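Local coordinates for 6-phospho-beta-d glycosidase (Streptococcus pyogenes, PDB 5FOO), which catalyses the hydrolysis of 6-phospho-beta-glucosides, as a family 1 glycoside hydrolase built on an eight-stranded beta/alpha barrel, at residues F23-N29 / Q78-D84; P123-Y127 / Y180-V184; S146-F150 / V203-Y207. The protein carries 1 engineered substitution. All coordinates share one frame; numbering follows the deposited sequence.

Overall arrangement
The three contacts illustrate polar and apolar ways of fastening the loops and helices around a beta/alpha barrel. Contact 3 packs two helices of the outer wall, 136-153 and 186-208, which follow successive strands. Contacts 1 and 2 tie loops to the short helices 79-82 and 124-130. Their centres lie about 16 Å apart, and they touch through packing of Trp79 on Pro123 and Leu126 and a probable hydrogen bond between Arg28 O and Ile124 N (3.0 Å). Contact 1 also meets contact 3, where Leu82 packs on Cys149; contacts 2 and 3 stay about 11 Å apart at their nearest atoms. The side chain of Asn29 in contact 1 lies about 12 Å from the bound 6-phosphocyclophellitol.

Contact 1: residues F23-N29 / Q78-D84; sequences FAKQHRN and QWTRLID. With PO4 (phosphate ion), chain M.
The loop 23-29 passes close over the short helix 79-82, with Lys25 CA and Arg81 CA 4.9 Å apart and a backbone bond from His27 N to Thr80 O. Arg81 reaches Phe23 O end-on with both terminal nitrogens, NH1 at 2.9 Å and NH2 more obliquely. This oxygen lies near the guanidinium plane and, with the Glu20 salt bridge at NE, restrains the group, while Lys25 CB lies over one face. A water joins NH1 to Ala24 O.

Gln78 OE1 is held by two donors: Lys25 NZ at 2.8 Å, and Asn29 ND2, which approaches almost in line with the C=O bond. The Asn29 side chain also caps the start of helix 30-37, so cap and Gln78 together fix the loop's end. Lys25 CG packs on Arg81 CB; beyond it the bend at chi3 (74°) takes CE past Thr80 OG1 and NZ to Gln78 OE1. The ammonium also forms a salt bridge with Asp32, and Gln78 NE2 bonds to Glu20. The extended Gln26 side chain sends a nearly straight bond from NE2 to Asp84 OD1 (2.8 Å), meeting the carboxylate from above its plane.

His27 uses both ring nitrogens. NE2 donates to Asp84 O at 2.7 Å, and ND1 donates to O3 of a phosphate ion, probably from the crystallisation liquor. Arg28 holds the same ion through its backbone N and NE, both to O4, and through NH2 to O1, while NH1 forms a salt bridge with Glu36.

Thr80 CG2 packs against the loop backbone at Arg28 O and Asn29 N. The contact joins the loop to the helix after barrel strand 72-76, where Trp79, Leu82 and Ile83 pack on helix 136-153, Arg81 touches Tyr55 of helix 54-67, and the Arg28 backbone bonds to Ile124 of helix 124-130.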
# COMPACT_ATOMS: atom_id res chain seq x y z
N PHE A 23 10.11 -3.38 -19.16
CA PHE A 23 10.34 -4.34 -20.20
C PHE A 23 9.01 -4.80 -20.71
O PHE A 23 8.23 -5.21 -19.89
CB PHE A 23 11.07 -5.54 -19.66
CG PHE A 23 12.39 -5.21 -19.06
CD1 PHE A 23 13.48 -5.01 -19.87
CD2 PHE A 23 12.55 -5.12 -17.66
CE1 PHE A 23 14.72 -4.71 -19.31
CE2 PHE A 23 13.78 -4.84 -17.12
CZ PHE A 23 14.86 -4.63 -17.94
N ALA A 24 8.80 -4.73 -22.05
CA ALA A 24 7.55 -5.10 -22.75
C ALA A 24 6.22 -4.52 -22.22
O ALA A 24 5.17 -5.16 -22.36
CB ALA A 24 7.44 -6.60 -22.86
N LYS A 25 6.26 -3.33 -21.64
CA LYS A 25 5.08 -2.78 -21.03
C LYS A 25 4.54 -1.77 -21.97
O LYS A 25 5.23 -0.80 -22.26
CB LYS A 25 5.35 -2.19 -19.62
CG LYS A 25 4.09 -2.02 -18.78
CD LYS A 25 4.37 -1.56 -17.35
CE LYS A 25 4.74 -0.08 -17.34
NZ LYS A 25 4.95 0.53 -16.01
N GLN A 26 3.30 -1.94 -22.38
CA GLN A 26 2.74 -1.17 -23.47
C GLN A 26 2.58 0.31 -23.13
O GLN A 26 2.74 1.17 -24.01
CB GLN A 26 1.41 -1.78 -23.91
CG GLN A 26 0.74 -1.09 -25.07
CD GLN A 26 -0.54 -1.79 -25.56
OE1 GLN A 26 -0.86 -2.93 -25.27
NE2 GLN A 26 -1.26 -1.07 -26.34
N HIS A 27 2.20 0.64 -21.91
CA HIS A 27 1.79 2.02 -21.63
C HIS A 27 2.62 2.51 -20.50
O HIS A 27 3.15 1.71 -19.72
CB HIS A 27 0.29 2.09 -21.19
CG HIS A 27 -0.72 1.52 -22.15
ND1 HIS A 27 -1.21 2.24 -23.23
CD2 HIS A 27 -1.40 0.35 -22.15
CE1 HIS A 27 -2.13 1.53 -23.87
NE2 HIS A 27 -2.23 0.36 -23.27
N ARG A 28 2.64 3.83 -20.35
CA ARG A 28 3.21 4.49 -19.19
C ARG A 28 2.21 4.73 -18.08
O ARG A 28 1.08 5.19 -18.32
CB ARG A 28 3.82 5.86 -19.59
CG ARG A 28 4.93 5.71 -20.66
CD ARG A 28 5.30 7.04 -21.31
NE ARG A 28 4.16 7.61 -21.99
CZ ARG A 28 4.15 8.77 -22.62
NH1 ARG A 28 5.21 9.56 -22.69
NH2 ARG A 28 3.03 9.13 -23.18
N ASN A 29 2.64 4.42 -16.86
CA ASN A 29 1.94 4.88 -15.71
C ASN A 29 2.36 6.29 -15.32
O ASN A 29 3.22 6.85 -15.95
CB ASN A 29 2.01 3.84 -14.56
CG ASN A 29 3.38 3.67 -13.93
OD1 ASN A 29 4.07 4.62 -13.60
ND2 ASN A 29 3.72 2.44 -13.64
N GLN A 78 -0.22 -4.29 -13.01
CA GLN A 78 -0.25 -2.96 -13.68
C GLN A 78 -1.25 -2.92 -14.77
O GLN A 78 -1.11 -3.64 -15.72
CB GLN A 78 1.10 -2.58 -14.25
CG GLN A 78 2.17 -2.39 -13.16
CD GLN A 78 3.41 -1.66 -13.66
OE1 GLN A 78 3.38 -0.46 -13.88
NE2 GLN A 78 4.50 -2.39 -13.82
N TRP A 79 -2.26 -2.07 -14.61
CA TRP A 79 -3.18 -1.67 -15.64
C TRP A 79 -2.44 -1.34 -16.96
O TRP A 79 -2.88 -1.73 -18.06
CB TRP A 79 -3.91 -0.44 -15.09
CG TRP A 79 -5.16 -0.05 -15.75
CD1 TRP A 79 -5.68 -0.54 -16.91
CD2 TRP A 79 -6.08 0.96 -15.27
NE1 TRP A 79 -6.86 0.10 -17.21
CE2 TRP A 79 -7.14 1.02 -16.21
CE3 TRP A 79 -6.11 1.83 -14.14
CZ2 TRP A 79 -8.20 1.91 -16.08
CZ3 TRP A 79 -7.16 2.69 -14.01
CH2 TRP A 79 -8.19 2.75 -14.98
N THR A 80 -1.31 -0.65 -16.83
CA THR A 80 -0.51 -0.24 -17.96
C THR A 80 0.21 -1.39 -18.67
O THR A 80 0.63 -1.20 -19.78
CB THR A 80 0.55 0.81 -17.55
OG1 THR A 80 1.39 0.30 -16.49
CG2 THR A 80 -0.11 2.10 -17.17
N ARG A 81 0.33 -2.57 -18.04
CA ARG A 81 0.90 -3.79 -18.69
C ARG A 81 -0.19 -4.71 -19.23
O ARG A 81 -0.05 -5.24 -20.30
CB ARG A 81 1.77 -4.59 -17.70
CG ARG A 81 2.40 -5.82 -18.31
CD ARG A 81 3.31 -6.52 -17.35
NE ARG A 81 4.47 -5.75 -16.96
CZ ARG A 81 5.52 -5.47 -17.71
NH1 ARG A 81 5.60 -5.88 -18.93
NH2 ARG A 81 6.55 -4.76 -17.18
N LEU A 82 -1.25 -4.92 -18.46
CA LEU A 82 -2.27 -5.94 -18.84
C LEU A 82 -3.19 -5.49 -19.97
O LEU A 82 -3.64 -6.31 -20.77
CB LEU A 82 -3.13 -6.33 -17.65
CG LEU A 82 -4.11 -7.50 -17.89
CD1 LEU A 82 -3.39 -8.75 -18.47
CD2 LEU A 82 -4.79 -7.83 -16.57
N ILE A 83 -3.50 -4.19 -20.04
CA ILE A 83 -4.50 -3.70 -20.94
C ILE A 83 -3.93 -3.03 -22.18
O ILE A 83 -2.97 -2.27 -22.11
CB ILE A 83 -5.48 -2.78 -20.20
CG1 ILE A 83 -6.22 -3.53 -19.09
CG2 ILE A 83 -6.49 -2.16 -21.19
CD1 ILE A 83 -7.00 -4.78 -19.52
N ASP A 84 -4.52 -3.33 -23.32
CA ASP A 84 -4.11 -2.79 -24.58
C ASP A 84 -4.93 -1.50 -24.80
O ASP A 84 -4.41 -0.41 -24.67
CB ASP A 84 -4.30 -3.85 -25.68
CG ASP A 84 -4.08 -3.29 -27.11
OD1 ASP A 84 -3.68 -2.13 -27.32
OD2 ASP A 84 -4.36 -4.02 -28.04
P PO4 M . 0.87 5.70 -23.23
O1 PO4 M . 0.51 7.18 -23.32
O2 PO4 M . 1.27 5.05 -24.54
O3 PO4 M . -0.48 4.97 -22.82
O4 PO4 M . 2.08 5.62 -22.40
O HOH W 1 4.26 -7.42 -20.77
O HOH W 2 2.09 -4.62 -21.83
O HOH W 3 7.10 -1.15 -14.85

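Contact 2: residues P123-Y127 / Y180-V184; sequences PIALY and YPAIV
The phenol oxygen of Tyr127 is flanked by two carbons of the Pro181 ring, CB and CG, each 3.4 Å from OH. These are van der Waals contacts, and they continue onto the phenol carbon, with Tyr127 CZ lying 3.6 Å from Pro181 CB. The aromatic ring is carried to the loop by a first torsion that sets its CG opposite the backbone N (chi1 -179°), extending the side chain from the first turn of helix 124-130.

Next to the proline, Tyr180 adds a second contact. It presents its edge to the face of Tyr127 in an offset T-shaped stack, with planes at 82° and ring centroids 5.9 Å apart. The leading atom is Tyr180 CE1, which comes 4.1 Å from Tyr127 CD2. The terminal methyl of Ile124 also approaches, its CD1 lying 3.6 Å from Tyr180 CE1, so the same carbon touches both side chains of the helix. Pro181 CB also lies above a face of Tyr180.

Tyr180 is further surrounded by edge-to-face partners Tyr33 and Trp34 of helix 30-37, and Tyr180 O is hydrogen-bonded to Ser173 OG. The chemistry is therefore that of an aromatic and aliphatic patch at the surface, in which shape and ring orientation, rather than polar pairing between the two segments, locate the loop 180-184 against the helix.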
# COMPACT_ATOMS: atom_id res chain seq x y z
N PRO A 123 -2.63 4.80 -15.54
CA PRO A 123 -2.08 5.18 -16.87
C PRO A 123 -2.10 6.70 -17.15
O PRO A 123 -3.16 7.37 -17.03
CB PRO A 123 -3.02 4.51 -17.86
CG PRO A 123 -3.73 3.47 -17.12
CD PRO A 123 -3.85 3.99 -15.68
N ILE A 124 -0.94 7.24 -17.50
CA ILE A 124 -0.89 8.66 -17.95
C ILE A 124 -1.93 8.98 -19.02
O ILE A 124 -2.52 10.04 -18.99
CB ILE A 124 0.55 9.08 -18.36
CG1 ILE A 124 0.69 10.63 -18.44
CG2 ILE A 124 0.91 8.43 -19.68
CD1 ILE A 124 0.44 11.36 -17.12
N ALA A 125 -2.27 8.06 -19.93
CA ALA A 125 -3.20 8.48 -20.99
C ALA A 125 -4.58 8.81 -20.40
O ALA A 125 -5.29 9.69 -20.92
CB ALA A 125 -3.33 7.43 -22.11
N LEU A 126 -4.97 8.12 -19.32
CA LEU A 126 -6.25 8.40 -18.64
C LEU A 126 -6.23 9.66 -17.82
O LEU A 126 -7.25 10.31 -17.71
CB LEU A 126 -6.73 7.21 -17.80
CG LEU A 126 -6.93 5.92 -18.62
CD1 LEU A 126 -7.41 4.77 -17.69
CD2 LEU A 126 -7.82 6.16 -19.87
N TYR A 127 -5.09 10.00 -17.23
CA TYR A 127 -4.93 11.32 -16.64
C TYR A 127 -5.08 12.42 -17.70
O TYR A 127 -5.89 13.32 -17.53
CB TYR A 127 -3.61 11.50 -15.89
CG TYR A 127 -3.59 12.89 -15.31
CD1 TYR A 127 -4.38 13.21 -14.21
CD2 TYR A 127 -2.83 13.93 -15.92
CE1 TYR A 127 -4.39 14.50 -13.70
CE2 TYR A 127 -2.83 15.23 -15.41
CZ TYR A 127 -3.62 15.51 -14.32
OH TYR A 127 -3.67 16.76 -13.81
N TYR A 180 2.85 12.60 -9.41
CA TYR A 180 2.31 13.27 -10.56
C TYR A 180 0.78 13.32 -10.68
O TYR A 180 0.16 12.31 -10.33
CB TYR A 180 2.88 12.63 -11.86
CG TYR A 180 2.59 13.47 -13.11
CD1 TYR A 180 1.41 13.32 -13.81
CD2 TYR A 180 3.47 14.51 -13.52
CE1 TYR A 180 1.12 14.14 -14.92
CE2 TYR A 180 3.20 15.32 -14.65
CZ TYR A 180 2.02 15.14 -15.31
OH TYR A 180 1.72 15.92 -16.38
N PRO A 181 0.20 14.54 -10.71
CA PRO A 181 0.52 15.66 -11.57
C PRO A 181 1.09 16.66 -10.56
O PRO A 181 1.44 17.75 -10.93
CB PRO A 181 -0.81 16.17 -12.15
CG PRO A 181 -1.83 15.71 -11.18
CD PRO A 181 -1.27 14.41 -10.61
N ALA A 182 1.19 16.27 -9.28
CA ALA A 182 1.74 17.07 -8.21
C ALA A 182 1.16 18.47 -8.14
O ALA A 182 1.90 19.41 -8.03
CB ALA A 182 3.25 17.15 -8.37
N ILE A 183 -0.15 18.59 -8.16
CA ILE A 183 -0.84 19.86 -8.07
C ILE A 183 -1.46 19.96 -6.69
O ILE A 183 -1.51 18.98 -5.93
CB ILE A 183 -1.92 20.09 -9.19
CG1 ILE A 183 -3.07 19.09 -9.08
CG2 ILE A 183 -1.30 20.03 -10.58
CD1 ILE A 183 -4.11 19.20 -10.18
N VAL A 184 -1.91 21.17 -6.36
CA VAL A 184 -2.42 21.45 -5.06
C VAL A 184 -3.84 21.85 -5.31
O VAL A 184 -4.08 22.97 -5.77
CB VAL A 184 -1.54 22.53 -4.37
CG1 VAL A 184 -2.08 22.94 -3.01
CG2 VAL A 184 -0.15 22.01 -4.17

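Contact 3: residues S146-F150 / V203-Y207; sequences SKVCF and VIQAY
Aromatic contact dominates the meeting of Phe150 with Tyr207. The edge of Tyr207 points to the face of Phe150 in a T-shaped arrangement, planes at 74° and centroids 5.0 Å apart, with Tyr207 CD1 standing over the centre of the phenylalanine ring. The opposite face of that ring is approached near its rim by Ser146 O, the carbonyl one turn earlier in the same helix.

A CH-pi interaction adds to the stack: Tyr207 CB sits over the same face as CD1, 4.0 Å from the Phe150 centroid. Both the beta carbon and the ring of one tyrosine thus rest on one phenylalanine. In Tyr207 a chi1 of 175° swings the ring away from the backbone N, turning its edge over the Phe150 face and its phenol on toward Gly217, whose N is bonded to OH.

Aliphatic packing fills the remaining surface. Val203 CG1 meets the edge of the Phe150 ring, 3.5 Å from CZ, and also touches Ser146 OG at 3.5 Å. On the solvent-facing side, the alkyl part of the exposed Lys147 comes alongside the small Ala206, with CG 4.0 Å from CB.

The axes of the two five-residue segments approach to 9.7 Å and cross at -33°. Trp160 meets both aromatic rings, and Ile219 of strand 218-224 touches both side chains, which places the pair between the helices and the barrel wall. Between these two segments the join is apolar and aromatic; the hydroxyls of Ser146 and Tyr207 are bonded to Val143 O and Gly217 N.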
# COMPACT_ATOMS: atom_id res chain seq x y z
N SER A 146 -10.30 -4.64 -13.81
CA SER A 146 -10.40 -5.58 -12.68
C SER A 146 -11.10 -6.87 -13.13
O SER A 146 -10.65 -7.98 -12.75
CB SER A 146 -11.07 -4.96 -11.43
OG SER A 146 -12.50 -4.88 -11.59
N LYS A 147 -12.16 -6.73 -13.95
CA LYS A 147 -12.85 -7.90 -14.51
C LYS A 147 -11.93 -8.78 -15.37
O LYS A 147 -11.97 -10.01 -15.26
CB LYS A 147 -14.01 -7.50 -15.40
CG LYS A 147 -15.32 -7.17 -14.76
CD LYS A 147 -16.38 -7.21 -15.90
CE LYS A 147 -17.78 -7.02 -15.40
NZ LYS A 147 -18.12 -5.57 -15.28
N VAL A 148 -11.10 -8.17 -16.23
CA VAL A 148 -10.10 -8.98 -16.94
C VAL A 148 -9.29 -9.78 -15.93
O VAL A 148 -9.17 -10.99 -16.09
CB VAL A 148 -9.17 -8.13 -17.88
CG1 VAL A 148 -8.09 -8.96 -18.49
CG2 VAL A 148 -9.98 -7.45 -18.99
N CYS A 149 -8.74 -9.12 -14.89
CA CYS A 149 -7.91 -9.79 -13.88
C CYS A 149 -8.65 -10.99 -13.23
O CYS A 149 -8.15 -12.09 -13.17
CB CYS A 149 -7.48 -8.82 -12.82
SG CYS A 149 -6.31 -7.56 -13.43
N PHE A 150 -9.85 -10.74 -12.74
CA PHE A 150 -10.64 -11.81 -12.12
C PHE A 150 -10.94 -13.01 -13.11
O PHE A 150 -10.77 -14.17 -12.73
CB PHE A 150 -11.91 -11.26 -11.56
CG PHE A 150 -11.73 -10.08 -10.65
CD1 PHE A 150 -10.64 -9.99 -9.78
CD2 PHE A 150 -12.70 -9.09 -10.61
CE1 PHE A 150 -10.51 -8.91 -8.91
CE2 PHE A 150 -12.61 -8.05 -9.73
CZ PHE A 150 -11.50 -7.95 -8.87
N VAL A 203 -15.39 -2.50 -7.88
CA VAL A 203 -14.52 -3.62 -8.18
C VAL A 203 -14.98 -4.83 -7.36
O VAL A 203 -15.01 -5.98 -7.87
CB VAL A 203 -13.01 -3.30 -7.96
CG1 VAL A 203 -12.19 -4.56 -8.08
CG2 VAL A 203 -12.60 -2.32 -9.08
N ILE A 204 -15.33 -4.57 -6.12
CA ILE A 204 -15.89 -5.62 -5.26
C ILE A 204 -17.15 -6.20 -5.84
O ILE A 204 -17.29 -7.42 -5.88
CB ILE A 204 -16.08 -5.14 -3.82
CG1 ILE A 204 -14.70 -4.93 -3.16
CG2 ILE A 204 -16.94 -6.11 -3.02
CD1 ILE A 204 -14.79 -4.20 -1.80
N GLN A 205 -18.04 -5.36 -6.35
CA GLN A 205 -19.23 -5.87 -6.99
C GLN A 205 -18.81 -6.77 -8.15
O GLN A 205 -19.38 -7.86 -8.30
CB GLN A 205 -20.14 -4.77 -7.49
CG GLN A 205 -21.47 -5.19 -8.17
CD GLN A 205 -22.25 -3.97 -8.61
OE1 GLN A 205 -23.37 -3.72 -8.15
NE2 GLN A 205 -21.62 -3.13 -9.40
N ALA A 206 -17.86 -6.32 -8.97
CA ALA A 206 -17.50 -7.03 -10.18
C ALA A 206 -16.90 -8.39 -9.82
O ALA A 206 -17.17 -9.37 -10.50
CB ALA A 206 -16.56 -6.22 -11.07
N TYR A 207 -16.15 -8.45 -8.71
CA TYR A 207 -15.49 -9.66 -8.32
C TYR A 207 -16.59 -10.69 -7.98
O TYR A 207 -16.50 -11.86 -8.40
CB TYR A 207 -14.56 -9.44 -7.10
CG TYR A 207 -13.96 -10.74 -6.61
CD1 TYR A 207 -13.04 -11.39 -7.41
CD2 TYR A 207 -14.36 -11.36 -5.40
CE1 TYR A 207 -12.49 -12.60 -7.03
CE2 TYR A 207 -13.81 -12.59 -5.02
CZ TYR A 207 -12.90 -13.21 -5.86
OH TYR A 207 -12.27 -14.40 -5.59